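Local coordinates for Ras GTPase-activating-like protein IQGAP3 (Homo sapiens, PDB 3ISU) that probably serves as a calmodulin-binding scaffold of the IQGAP family in small-GTPase signalling, represented here by its RGC (RasGAP C-terminal) domain, at residues Y27-L32 against V52-T57; G36-I41 against N101-N106; K64-A69 against M76-L81. All blocks are in the same frame, centred on the assembly; numbering follows the deposited sequence.

How the contacts relate
Contacts 1 and 3 pair strands in one antiparallel sheet of the RGC domain, contact 2 in another; none of them includes a ligand. The sheet of contacts 1 and 3 has four strands, in the order 25-28, 52-58, 64-71, 74-82. Their centres are about 12 Å apart, and T57 O to E66 N and D55 O to N68 N, each 2.8 Å, join their inner strands. Contact 2 lies in the separate three-stranded sheet, its centre about 11 Å from that of contact 1. Helix 29-35 links them: L32 O is 3.1 Å from L38 N, and A29 CB packs on I41 CD1. Contacts 2 and 3 do not touch, with nearest atoms about 6 Å and centres about 15 Å apart.

Contact 1 (Y27-L32 against V52-T57); sequences YTAAQL and VIFDIT
The F54 ring meets the branched end of L32, where L32 CD1 approaches F54 CD2 to 3.6 Å along an oblique line. F54 shares a sheet face with Y27, and CG anti to the carbonyl carbon (chi1 -64°) turns the ring beside its own backbone N, where it meets L32. A29 closes the group: its CB is 4.1 Å from F54 CE2 and 3.7 Å from V52 CB, while its CA borders the ring near the ring plane. Together L32, A29, V52 and F54 form an apolar patch where helix 29-35 leaves the sheet, continued by F100 beside F54 and by L38 beside A29 and L32.

Antiparallel pairing carries the chain up to this point. Y27 and F54 are a hydrogen-bonded pair, with Y27 N to F54 O at 2.9 Å and F54 N to Y27 O at 2.8 Å. T28 and I53 follow as a non-hydrogen-bonded pair on the other face. One further bond, A29 N to V52 O at 2.8 Å, extends the pairing into the first residue of the helix.

T28 makes the change from strand to helix. With OG1 placed between the backbone N and the carbonyl carbon (chi1 71°), it accepts from Q31 N at 3.0 Å, and Q31 OE1 in turn receives T28 N at 2.8 Å on an in-plane lone pair. This reciprocal pair is a capping box.

Amides at the start of a helix lack intrahelical acceptors; here those of A29 and Q31 are satisfied by a strand carbonyl and a threonine hydroxyl, so the helix start is fixed to the start of strand 52-58 while its apolar side chains seal against F54.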
ATOM      1  N   TYR A  27      -2.873   3.813  -7.182  1.00 26.30           N
ATOM      2  CA  TYR A  27      -4.262   3.675  -6.729  1.00 24.32           C
ATOM      3  C   TYR A  27      -4.608   4.756  -5.738  1.00 24.67           C
ATOM      4  O   TYR A  27      -3.790   5.092  -4.878  1.00 25.49           O
ATOM      5  CB  TYR A  27      -4.502   2.332  -6.020  1.00 26.03           C
ATOM      6  CG  TYR A  27      -4.509   1.133  -6.960  1.00 27.14           C
ATOM      7  CD1 TYR A  27      -5.511   1.012  -7.909  1.00 32.65           C
ATOM      8  CD2 TYR A  27      -3.529   0.157  -6.911  1.00 34.23           C
ATOM      9  CE1 TYR A  27      -5.555  -0.075  -8.808  1.00 37.65           C
ATOM     10  CE2 TYR A  27      -3.571  -0.967  -7.810  1.00 34.73           C
ATOM     11  CZ  TYR A  27      -4.597  -1.070  -8.737  1.00 38.58           C
ATOM     12  OH  TYR A  27      -4.682  -2.145  -9.651  1.00 42.41           O
ATOM     13  N   THR A  28      -5.843   5.232  -5.787  1.00 23.20           N
ATOM     14  CA  THR A  28      -6.310   6.120  -4.731  1.00 22.35           C
ATOM     15  C   THR A  28      -6.707   5.260  -3.539  1.00 21.42           C
ATOM     16  O   THR A  28      -6.950   4.060  -3.671  1.00 21.08           O
ATOM     17  CB  THR A  28      -7.524   6.966  -5.180  1.00 20.92           C
ATOM     18  OG1 THR A  28      -8.679   6.122  -5.305  1.00 20.58           O
ATOM     19  CG2 THR A  28      -7.234   7.719  -6.518  1.00 24.19           C
ATOM     20  N   ALA A  29      -6.817   5.889  -2.369  1.00 21.21           N
ATOM     21  CA  ALA A  29      -7.375   5.252  -1.208  1.00 20.30           C
ATOM     22  C   ALA A  29      -8.753   4.685  -1.477  1.00 20.79           C
ATOM     23  O   ALA A  29      -9.126   3.659  -0.961  1.00 19.03           O
ATOM     24  CB  ALA A  29      -7.418   6.273  -0.006  1.00 20.42           C
ATOM     25  N   ALA A  30      -9.552   5.368  -2.304  1.00 20.69           N
ATOM     26  CA  ALA A  30     -10.877   4.914  -2.572  1.00 20.70           C
ATOM     27  C   ALA A  30     -10.826   3.627  -3.383  1.00 20.27           C
ATOM     28  O   ALA A  30     -11.646   2.732  -3.180  1.00 21.76           O
ATOM     29  CB  ALA A  30     -11.682   6.003  -3.306  1.00 21.52           C
ATOM     30  N   GLN A  31      -9.906   3.552  -4.328  1.00 20.57           N
ATOM     31  CA  GLN A  31      -9.736   2.313  -5.108  1.00 20.97           C
ATOM     32  C   GLN A  31      -9.265   1.173  -4.221  1.00 20.15           C
ATOM     33  O   GLN A  31      -9.760   0.049  -4.314  1.00 21.17           O
ATOM     34  CB  GLN A  31      -8.762   2.538  -6.248  1.00 21.61           C
ATOM     35  CG  GLN A  31      -9.320   3.445  -7.347  1.00 23.71           C
ATOM     36  CD  GLN A  31      -8.283   3.776  -8.366  1.00 27.60           C
ATOM     37  OE1 GLN A  31      -7.206   4.259  -8.056  1.00 22.81           O
ATOM     38  NE2 GLN A  31      -8.593   3.468  -9.641  1.00 35.36           N
ATOM     39  N   LEU A  32      -8.332   1.459  -3.333  1.00 20.26           N
ATOM     40  CA  LEU A  32      -7.868   0.418  -2.389  1.00 21.15           C
ATOM     41  C   LEU A  32      -8.960  -0.042  -1.402  1.00 21.67           C
ATOM     42  O   LEU A  32      -9.069  -1.222  -1.038  1.00 20.57           O
ATOM     43  CB  LEU A  32      -6.647   0.922  -1.668  1.00 19.83           C
ATOM     44  CG  LEU A  32      -5.393   1.123  -2.492  1.00 23.64           C
ATOM     45  CD1 LEU A  32      -4.308   1.418  -1.486  1.00 21.89           C
ATOM     46  CD2 LEU A  32      -5.055  -0.085  -3.315  1.00 23.29           C
ATOM     47  N   VAL A  52      -6.320  10.711  -1.840  1.00 25.42           N
ATOM     48  CA  VAL A  52      -5.127  10.139  -1.227  1.00 24.69           C
ATOM     49  C   VAL A  52      -4.631   9.173  -2.293  1.00 24.54           C
ATOM     50  O   VAL A  52      -5.397   8.314  -2.721  1.00 22.99           O
ATOM     51  CB  VAL A  52      -5.469   9.364   0.057  1.00 23.00           C
ATOM     52  CG1 VAL A  52      -4.283   8.549   0.556  1.00 23.07           C
ATOM     53  CG2 VAL A  52      -5.952  10.313   1.152  1.00 25.77           C
ATOM     54  N   ILE A  53      -3.385   9.299  -2.704  1.00 24.83           N
ATOM     55  CA  ILE A  53      -2.873   8.524  -3.824  1.00 26.73           C
ATOM     56  C   ILE A  53      -1.650   7.745  -3.395  1.00 26.81           C
ATOM     57  O   ILE A  53      -0.709   8.316  -2.781  1.00 25.99           O
ATOM     58  CB  ILE A  53      -2.532   9.444  -5.031  1.00 28.55           C
ATOM     59  CG1 ILE A  53      -3.812  10.112  -5.548  1.00 32.76           C
ATOM     60  CG2 ILE A  53      -1.856   8.651  -6.157  1.00 31.01           C
ATOM     61  CD1 ILE A  53      -4.011  11.534  -5.016  1.00 39.01           C
ATOM     62  N   PHE A  54      -1.682   6.429  -3.678  1.00 26.79           N
ATOM     63  CA  PHE A  54      -0.550   5.524  -3.433  1.00 26.51           C
ATOM     64  C   PHE A  54       0.119   5.090  -4.716  1.00 27.31           C
ATOM     65  O   PHE A  54      -0.585   4.776  -5.680  1.00 28.42           O
ATOM     66  CB  PHE A  54      -1.058   4.276  -2.732  1.00 27.43           C
ATOM     67  CG  PHE A  54      -1.623   4.551  -1.393  1.00 26.96           C
ATOM     68  CD1 PHE A  54      -0.771   4.672  -0.292  1.00 30.61           C
ATOM     69  CD2 PHE A  54      -2.981   4.710  -1.223  1.00 27.87           C
ATOM     70  CE1 PHE A  54      -1.277   4.922   0.955  1.00 27.47           C
ATOM     71  CE2 PHE A  54      -3.502   4.991   0.024  1.00 27.70           C
ATOM     72  CZ  PHE A  54      -2.639   5.123   1.110  1.00 27.36           C
ATOM     73  N   ASP A  55       1.450   5.072  -4.742  1.00 26.95           N
ATOM     74  CA  ASP A  55       2.201   4.559  -5.872  1.00 28.46           C
ATOM     75  C   ASP A  55       3.179   3.548  -5.320  1.00 27.83           C
ATOM     76  O   ASP A  55       3.987   3.900  -4.454  1.00 28.12           O
ATOM     77  CB  ASP A  55       3.004   5.649  -6.574  1.00 29.18           C
ATOM     78  CG  ASP A  55       2.117   6.576  -7.426  1.00 35.70           C
ATOM     79  OD1 ASP A  55       1.642   6.137  -8.516  1.00 38.07           O
ATOM     80  OD2 ASP A  55       1.900   7.737  -6.993  1.00 39.71           O
ATOM     81  N   ILE A  56       3.128   2.332  -5.852  1.00 26.50           N
ATOM     82  CA  ILE A  56       3.948   1.227  -5.373  1.00 26.16           C
ATOM     83  C   ILE A  56       4.807   0.721  -6.523  1.00 25.52           C
ATOM     84  O   ILE A  56       4.300   0.479  -7.610  1.00 25.38           O
ATOM     85  CB  ILE A  56       3.094   0.071  -4.801  1.00 26.73           C
ATOM     86  CG1 ILE A  56       2.137   0.588  -3.740  1.00 28.63           C
ATOM     87  CG2 ILE A  56       3.984  -0.989  -4.157  1.00 24.67           C
ATOM     88  CD1 ILE A  56       1.571  -0.549  -2.808  1.00 35.87           C
ATOM     89  N   THR A  57       6.099   0.636  -6.283  1.00 26.32           N
ATOM     90  CA  THR A  57       7.055   0.177  -7.284  1.00 27.49           C
ATOM     91  C   THR A  57       7.980  -0.839  -6.652  1.00 26.80           C
ATOM     92  O   THR A  57       8.183  -0.823  -5.450  1.00 25.77           O
ATOM     93  CB  THR A  57       7.900   1.365  -7.822  1.00 27.99           C
ATOM     94  OG1 THR A  57       8.411   2.088  -6.701  1.00 29.27           O
ATOM     95  CG2 THR A  57       7.053   2.302  -8.669  1.00 29.00           C
TER

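Contact 2 (G36-I41 against N101-N106); sequences GVLVEI and NKAKVN
A classic beta bulge, in which V39 and E40 both face K104, interrupts the antiparallel pairing of strands 38-41 and 103-106, whose short axes run at 168° and 4.5 Å apart. Two bonds to one residue define it: V39 N to K104 O, 2.8 Å, and K104 N to E40 O, 2.8 Å. The extra residue shifts the register by one between the L38–V105 and E40–K104 pairs. Beyond the bulge, N106 N donates to V37 O at 2.8 Å, just after G36 ends helix 29-35 in a Schellman motif.

On the inner face the L38 side chain crosses that of V105 at about a right angle, and L38 CD1 stands 3.2 Å from K104 O. I41 CG1 also touches A103 CB. Helix 29-35 and F49 pack on L38 and I41, whereas L110 of helix 107-119 packs on V105.

On the other face E40 and K104 run side by side in the same direction, with E40 CG 3.8 Å from K104 CD. E40 CG sits between its backbone N and carbonyl carbon (chi1 76°), which lays the carboxylate along the lysine chain, with E40 OE2 3.7 Å from K104 CD. With an alanine here, K104 would probably lose the methylene packing along its chain, and its ammonium the nearby negative charge.

E40 OE2 and K104 NZ remain 4.5 Å apart, beyond a salt bridge. The pair is therefore held chiefly by one backbone bond and methylene contact, with any electrostatic attraction likely to be a weak supplement.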
ATOM      1  N   GLY A  36     -10.688  -3.818  -0.929  1.00 23.76           N
ATOM      2  CA  GLY A  36     -10.572  -4.468   0.362  1.00 23.74           C
ATOM      3  C   GLY A  36      -9.169  -4.411   0.934  1.00 22.39           C
ATOM      4  O   GLY A  36      -8.956  -4.883   2.050  1.00 22.74           O
ATOM      5  N   VAL A  37      -8.250  -3.778   0.208  1.00 21.27           N
ATOM      6  CA  VAL A  37      -6.874  -3.548   0.667  1.00 21.88           C
ATOM      7  C   VAL A  37      -6.798  -2.496   1.749  1.00 22.36           C
ATOM      8  O   VAL A  37      -6.099  -2.684   2.734  1.00 22.20           O
ATOM      9  CB  VAL A  37      -5.923  -3.180  -0.527  1.00 22.47           C
ATOM     10  CG1 VAL A  37      -4.512  -2.837  -0.045  1.00 21.70           C
ATOM     11  CG2 VAL A  37      -5.866  -4.317  -1.561  1.00 22.57           C
ATOM     12  N   LEU A  38      -7.527  -1.381   1.605  1.00 21.32           N
ATOM     13  CA  LEU A  38      -7.555  -0.352   2.632  1.00 22.16           C
ATOM     14  C   LEU A  38      -8.727  -0.602   3.540  1.00 23.00           C
ATOM     15  O   LEU A  38      -9.803  -0.940   3.051  1.00 24.64           O
ATOM     16  CB  LEU A  38      -7.692   1.044   2.021  1.00 23.00           C
ATOM     17  CG  LEU A  38      -7.625   2.212   2.995  1.00 23.61           C
ATOM     18  CD1 LEU A  38      -6.310   2.309   3.739  1.00 24.90           C
ATOM     19  CD2 LEU A  38      -7.892   3.542   2.233  1.00 28.02           C
ATOM     20  N   VAL A  39      -8.502  -0.475   4.848  1.00 22.86           N
ATOM     21  CA  VAL A  39      -9.529  -0.713   5.878  1.00 24.83           C
ATOM     22  C   VAL A  39     -10.060   0.604   6.411  1.00 25.24           C
ATOM     23  O   VAL A  39     -11.300   0.795   6.513  1.00 25.46           O
ATOM     24  CB  VAL A  39      -8.937  -1.561   7.043  1.00 25.80           C
ATOM     25  CG1 VAL A  39      -9.900  -1.611   8.237  1.00 28.16           C
ATOM     26  CG2 VAL A  39      -8.637  -2.951   6.519  1.00 28.03           C
ATOM     27  N   GLU A  40      -9.145   1.500   6.733  1.00 25.60           N
ATOM     28  CA  GLU A  40      -9.457   2.815   7.291  1.00 27.91           C
ATOM     29  C   GLU A  40      -8.292   3.759   7.194  1.00 26.82           C
ATOM     30  O   GLU A  40      -7.120   3.341   7.076  1.00 26.29           O
ATOM     31  CB  GLU A  40      -9.893   2.727   8.767  1.00 29.89           C
ATOM     32  CG  GLU A  40      -8.789   2.508   9.747  1.00 35.60           C
ATOM     33  CD  GLU A  40      -9.248   2.607  11.248  1.00 42.05           C
ATOM     34  OE1 GLU A  40     -10.377   2.176  11.547  1.00 44.80           O
ATOM     35  OE2 GLU A  40      -8.466   3.110  12.108  1.00 43.40           O
ATOM     36  N   ILE A  41      -8.588   5.058   7.259  1.00 25.59           N
ATOM     37  CA  ILE A  41      -7.567   6.054   7.476  1.00 26.39           C
ATOM     38  C   ILE A  41      -8.067   6.865   8.659  1.00 29.10           C
ATOM     39  O   ILE A  41      -9.080   7.581   8.582  1.00 27.92           O
ATOM     40  CB  ILE A  41      -7.268   6.977   6.265  1.00 25.73           C
ATOM     41  CG1 ILE A  41      -6.854   6.155   5.016  1.00 25.94           C
ATOM     42  CG2 ILE A  41      -6.185   7.933   6.642  1.00 26.70           C
ATOM     43  CD1 ILE A  41      -6.596   6.989   3.743  1.00 22.99           C
ATOM     44  N   ASN A 101       1.378   5.754   9.552  1.00 37.87           N
ATOM     45  CA  ASN A 101       0.756   5.961  10.886  1.00 37.73           C
ATOM     46  C   ASN A 101      -0.779   5.779  11.039  1.00 37.72           C
ATOM     47  O   ASN A 101      -1.249   5.173  11.999  1.00 39.88           O
ATOM     48  CB  ASN A 101       1.161   7.320  11.462  1.00 39.04           C
ATOM     49  N   LYS A 102      -1.567   6.273  10.102  1.00 36.27           N
ATOM     50  CA  LYS A 102      -3.017   6.230  10.250  1.00 34.92           C
ATOM     51  C   LYS A 102      -3.766   5.430   9.189  1.00 31.93           C
ATOM     52  O   LYS A 102      -4.983   5.285   9.301  1.00 31.71           O
ATOM     53  CB  LYS A 102      -3.555   7.659  10.318  1.00 35.67           C
ATOM     54  CG  LYS A 102      -3.235   8.382  11.644  1.00 39.70           C
ATOM     55  CD  LYS A 102      -3.916   9.743  11.734  1.00 43.58           C
ATOM     56  CE  LYS A 102      -3.732  10.374  13.113  1.00 44.99           C
ATOM     57  NZ  LYS A 102      -4.216  11.791  13.108  1.00 46.98           N
ATOM     58  N   ALA A 103      -3.086   4.899   8.178  1.00 29.74           N
ATOM     59  CA  ALA A 103      -3.764   4.099   7.151  1.00 28.63           C
ATOM     60  C   ALA A 103      -3.659   2.626   7.477  1.00 28.13           C
ATOM     61  O   ALA A 103      -2.563   2.101   7.528  1.00 31.56           O
ATOM     62  CB  ALA A 103      -3.187   4.359   5.762  1.00 28.61           C
ATOM     63  N   LYS A 104      -4.761   1.944   7.646  1.00 26.90           N
ATOM     64  CA  LYS A 104      -4.711   0.531   8.007  1.00 27.05           C
ATOM     65  C   LYS A 104      -5.041  -0.254   6.768  1.00 24.41           C
ATOM     66  O   LYS A 104      -6.014   0.066   6.072  1.00 24.27           O
ATOM     67  CB  LYS A 104      -5.700   0.201   9.109  1.00 28.36           C
ATOM     68  CG  LYS A 104      -5.319   0.658  10.510  1.00 34.57           C
ATOM     69  CD  LYS A 104      -6.387   0.071  11.480  1.00 38.75           C
ATOM     70  CE  LYS A 104      -5.984   0.076  12.955  1.00 42.95           C
ATOM     71  NZ  LYS A 104      -6.957  -0.798  13.737  1.00 44.81           N
ATOM     72  N   VAL A 105      -4.223  -1.250   6.444  1.00 22.25           N
ATOM     73  CA  VAL A 105      -4.401  -2.048   5.245  1.00 21.17           C
ATOM     74  C   VAL A 105      -4.536  -3.504   5.654  1.00 21.51           C
ATOM     75  O   VAL A 105      -3.919  -3.919   6.670  1.00 21.07           O
ATOM     76  CB  VAL A 105      -3.288  -1.888   4.184  1.00 22.01           C
ATOM     77  CG1 VAL A 105      -3.316  -0.473   3.597  1.00 23.57           C
ATOM     78  CG2 VAL A 105      -1.927  -2.185   4.756  1.00 23.92           C
ATOM     79  N   ASN A 106      -5.366  -4.234   4.927  1.00 19.54           N
ATOM     80  CA  ASN A 106      -5.591  -5.642   5.207  1.00 20.13           C
ATOM     81  C   ASN A 106      -4.409  -6.440   4.657  1.00 19.48           C
ATOM     82  O   ASN A 106      -4.107  -6.366   3.491  1.00 18.79           O
ATOM     83  CB  ASN A 106      -6.854  -6.086   4.515  1.00 20.91           C
ATOM     84  CG  ASN A 106      -7.153  -7.550   4.765  1.00 22.74           C
ATOM     85  OD1 ASN A 106      -6.810  -8.384   3.955  1.00 21.79           O
ATOM     86  ND2 ASN A 106      -7.729  -7.856   5.931  1.00 26.44           N
TER

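Contact 3 (K64-A69 against M76-L81); sequences KFEVNA and MERFQL
Backbone donors and acceptors of F65, V67, F79 and L81 are satisfied across this antiparallel hairpin. F65 and L81 exchange two bonds of 2.8 Å, between F65 N and L81 O and between L81 N and F65 O. V67 N reaches F79 O at 2.8 Å and nearly straight (177°); the return bond from F79 N to V67 O is longer, 3.2 Å. Regular pairing then gives way: M76 N donates to A69 O, while A69 N donates a hydrogen bond to a water. That water is also hydrogen-bonded to N68 OD1 and M76 O, and so links the segments beside the direct M76 N to A69 O bond.

Side chains supply a second network on the face of E66 and Q80. Q80 NE2 donates to E66 OE1 at 3.2 Å, approaching on the anti side with the carboxylate and amide planes 83° apart. The extended E66 chain, CG anti to the backbone N (chi1 -175°), brings OE1 also to R78 NE, 3.4 Å away; this oxygen lies well out of the guanidinium plane, making the salt bridge one of charges alone. K64 lays CE 3.3 Å from Q80 OE1, while its NZ pairs with D60.

The reverse face is apolar: V67 CB rests 3.7 Å from F79 CE2, and V67 CG2 touches L81. There F100 meets F79 edge-to-face, helix 107-119 packs on F65 and L81, and strand 96-99 borders F79 and L81. Within the sheet, strand 52-58 lies on the other side of 64-71 from 74-82.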
ATOM      1  N   LYS A  64      11.041  -6.488  -1.994  1.00 21.90           N
ATOM      2  CA  LYS A  64      10.958  -5.123  -1.428  1.00 22.64           C
ATOM      3  C   LYS A  64      10.161  -4.256  -2.380  1.00 22.63           C
ATOM      4  O   LYS A  64      10.355  -4.313  -3.592  1.00 22.94           O
ATOM      5  CB  LYS A  64      12.340  -4.534  -1.221  1.00 23.61           C
ATOM      6  CG  LYS A  64      12.374  -3.138  -0.590  1.00 27.21           C
ATOM      7  CD  LYS A  64      13.848  -2.835  -0.285  1.00 31.40           C
ATOM      8  CE  LYS A  64      14.066  -1.604   0.558  1.00 35.59           C
ATOM      9  NZ  LYS A  64      15.552  -1.398   0.666  1.00 36.69           N
ATOM     10  N   PHE A  65       9.253  -3.457  -1.829  1.00 22.61           N
ATOM     11  CA  PHE A  65       8.442  -2.532  -2.612  1.00 23.71           C
ATOM     12  C   PHE A  65       8.507  -1.164  -1.968  1.00 26.38           C
ATOM     13  O   PHE A  65       8.532  -1.058  -0.737  1.00 27.90           O
ATOM     14  CB  PHE A  65       7.000  -2.965  -2.654  1.00 23.42           C
ATOM     15  CG  PHE A  65       6.826  -4.310  -3.249  1.00 24.89           C
ATOM     16  CD1 PHE A  65       6.620  -4.462  -4.597  1.00 27.97           C
ATOM     17  CD2 PHE A  65       6.925  -5.430  -2.459  1.00 25.59           C
ATOM     18  CE1 PHE A  65       6.465  -5.730  -5.157  1.00 32.68           C
ATOM     19  CE2 PHE A  65       6.767  -6.718  -3.026  1.00 24.83           C
ATOM     20  CZ  PHE A  65       6.556  -6.861  -4.357  1.00 30.19           C
ATOM     21  N   GLU A  66       8.624  -0.151  -2.814  1.00 26.84           N
ATOM     22  CA  GLU A  66       8.724   1.211  -2.352  1.00 28.07           C
ATOM     23  C   GLU A  66       7.331   1.788  -2.479  1.00 26.54           C
ATOM     24  O   GLU A  66       6.712   1.682  -3.535  1.00 24.74           O
ATOM     25  CB  GLU A  66       9.735   1.946  -3.221  1.00 28.63           C
ATOM     26  CG  GLU A  66      10.009   3.341  -2.771  1.00 37.02           C
ATOM     27  CD  GLU A  66      11.274   3.878  -3.440  1.00 43.74           C
ATOM     28  OE1 GLU A  66      12.377   3.542  -2.947  1.00 48.64           O
ATOM     29  OE2 GLU A  66      11.146   4.581  -4.475  1.00 50.41           O
ATOM     30  N   VAL A  67       6.812   2.318  -1.374  1.00 27.00           N
ATOM     31  CA  VAL A  67       5.483   2.909  -1.350  1.00 26.87           C
ATOM     32  C   VAL A  67       5.657   4.410  -1.194  1.00 27.35           C
ATOM     33  O   VAL A  67       6.309   4.877  -0.268  1.00 26.45           O
ATOM     34  CB  VAL A  67       4.608   2.381  -0.203  1.00 27.72           C
ATOM     35  CG1 VAL A  67       3.183   2.917  -0.323  1.00 27.36           C
ATOM     36  CG2 VAL A  67       4.574   0.854  -0.223  1.00 29.61           C
ATOM     37  N   ASN A  68       5.103   5.138  -2.142  1.00 26.64           N
ATOM     38  CA  ASN A  68       5.047   6.570  -2.098  1.00 27.38           C
ATOM     39  C   ASN A  68       3.575   6.874  -1.950  1.00 27.55           C
ATOM     40  O   ASN A  68       2.695   6.023  -2.277  1.00 27.69           O
ATOM     41  CB  ASN A  68       5.627   7.142  -3.394  1.00 27.79           C
ATOM     42  CG  ASN A  68       7.109   7.210  -3.358  1.00 31.91           C
ATOM     43  OD1 ASN A  68       7.673   8.049  -2.646  1.00 33.78           O
ATOM     44  ND2 ASN A  68       7.776   6.331  -4.105  1.00 32.37           N
ATOM     45  N   ALA A  69       3.274   8.049  -1.396  1.00 25.78           N
ATOM     46  CA  ALA A  69       1.913   8.460  -1.244  1.00 25.16           C
ATOM     47  C   ALA A  69       1.827   9.981  -1.215  1.00 26.28           C
ATOM     48  O   ALA A  69       2.818  10.671  -0.862  1.00 25.05           O
ATOM     49  CB  ALA A  69       1.285   7.888   0.001  1.00 24.25           C
ATOM     50  N   MET A  76       4.281  12.301   0.974  1.00 24.47           N
ATOM     51  CA  MET A  76       4.695  11.568   2.147  1.00 23.99           C
ATOM     52  C   MET A  76       6.084  10.990   1.974  1.00 24.14           C
ATOM     53  O   MET A  76       6.589  10.838   0.858  1.00 24.34           O
ATOM     54  CB  MET A  76       3.709  10.434   2.476  1.00 25.10           C
ATOM     55  CG  MET A  76       2.283  10.872   2.514  1.00 24.78           C
ATOM     56  SD  MET A  76       1.928  12.140   3.780  1.00 26.97           S
ATOM     57  CE  MET A  76       2.095  11.212   5.275  1.00 30.35           C
ATOM     58  N   GLU A  77       6.700  10.677   3.100  1.00 25.49           N
ATOM     59  CA  GLU A  77       8.005  10.071   3.125  1.00 27.88           C
ATOM     60  C   GLU A  77       7.856   8.645   2.573  1.00 28.95           C
ATOM     61  O   GLU A  77       6.966   7.918   2.995  1.00 25.69           O
ATOM     62  CB  GLU A  77       8.540  10.035   4.557  1.00 29.34           C
ATOM     63  CG  GLU A  77       9.995   9.679   4.727  1.00 36.21           C
ATOM     64  CD  GLU A  77      10.984  10.669   4.089  1.00 41.51           C
ATOM     65  OE1 GLU A  77      10.668  11.876   3.876  1.00 47.10           O
ATOM     66  OE2 GLU A  77      12.109  10.226   3.822  1.00 44.77           O
ATOM     67  N   ARG A  78       8.679   8.332   1.590  1.00 30.30           N
ATOM     68  CA  ARG A  78       8.808   7.003   1.026  1.00 34.01           C
ATOM     69  C   ARG A  78       9.023   6.031   2.154  1.00 34.59           C
ATOM     70  O   ARG A  78       9.757   6.336   3.097  1.00 35.55           O
ATOM     71  CB  ARG A  78      10.082   6.945   0.192  1.00 35.29           C
ATOM     72  CG  ARG A  78       9.990   6.444  -1.213  1.00 40.32           C
ATOM     73  CD  ARG A  78      11.263   6.954  -1.970  1.00 46.40           C
ATOM     74  NE  ARG A  78      12.477   6.464  -1.302  1.00 51.78           N
ATOM     75  CZ  ARG A  78      13.689   7.040  -1.330  1.00 57.47           C
ATOM     76  NH1 ARG A  78      13.916   8.161  -2.013  1.00 59.41           N
ATOM     77  NH2 ARG A  78      14.699   6.471  -0.665  1.00 58.27           N
ATOM     78  N   PHE A  79       8.428   4.863   2.064  1.00 35.27           N
ATOM     79  CA  PHE A  79       8.921   3.774   2.906  1.00 36.68           C
ATOM     80  C   PHE A  79       8.826   2.426   2.160  1.00 35.96           C
ATOM     81  O   PHE A  79       8.299   2.350   1.053  1.00 35.52           O
ATOM     82  CB  PHE A  79       8.145   3.713   4.191  1.00 37.36           C
ATOM     83  CG  PHE A  79       6.820   3.143   4.010  1.00 39.97           C
ATOM     84  CD1 PHE A  79       6.600   1.799   4.277  1.00 42.59           C
ATOM     85  CD2 PHE A  79       5.799   3.909   3.538  1.00 41.22           C
ATOM     86  CE1 PHE A  79       5.392   1.254   4.081  1.00 44.10           C
ATOM     87  CE2 PHE A  79       4.568   3.362   3.352  1.00 44.95           C
ATOM     88  CZ  PHE A  79       4.360   2.038   3.618  1.00 45.24           C
ATOM     89  N   GLN A  80       9.322   1.397   2.824  1.00 35.04           N
ATOM     90  CA  GLN A  80       9.660   0.143   2.179  1.00 35.16           C
ATOM     91  C   GLN A  80       8.820  -0.965   2.779  1.00 33.53           C
ATOM     92  O   GLN A  80       8.751  -1.081   4.020  1.00 34.27           O
ATOM     93  CB  GLN A  80      11.142  -0.131   2.351  1.00 36.04           C
ATOM     94  CG  GLN A  80      12.106   0.961   1.850  1.00 39.64           C
ATOM     95  CD  GLN A  80      11.943   1.359   0.383  1.00 45.07           C
ATOM     96  OE1 GLN A  80      11.814   0.507  -0.513  1.00 48.21           O
ATOM     97  NE2 GLN A  80      11.977   2.675   0.126  1.00 46.25           N
ATOM     98  N   LEU A  81       8.091  -1.688   1.915  1.00 30.45           N
ATOM     99  CA  LEU A  81       7.296  -2.855   2.305  1.00 29.93           C
ATOM    100  C   LEU A  81       8.147  -4.067   1.898  1.00 28.42           C
ATOM    101  O   LEU A  81       8.683  -4.092   0.799  1.00 27.64           O
ATOM    102  CB  LEU A  81       5.966  -2.942   1.536  1.00 30.26           C
ATOM    103  CG  LEU A  81       4.625  -2.312   1.912  1.00 35.18           C
ATOM    104  CD1 LEU A  81       3.636  -2.672   0.836  1.00 34.34           C
ATOM    105  CD2 LEU A  81       4.138  -2.867   3.261  1.00 37.04           C
TER
HETATM  106  O   HOH W   1       5.819   9.600  -1.400  1.00 26.60           O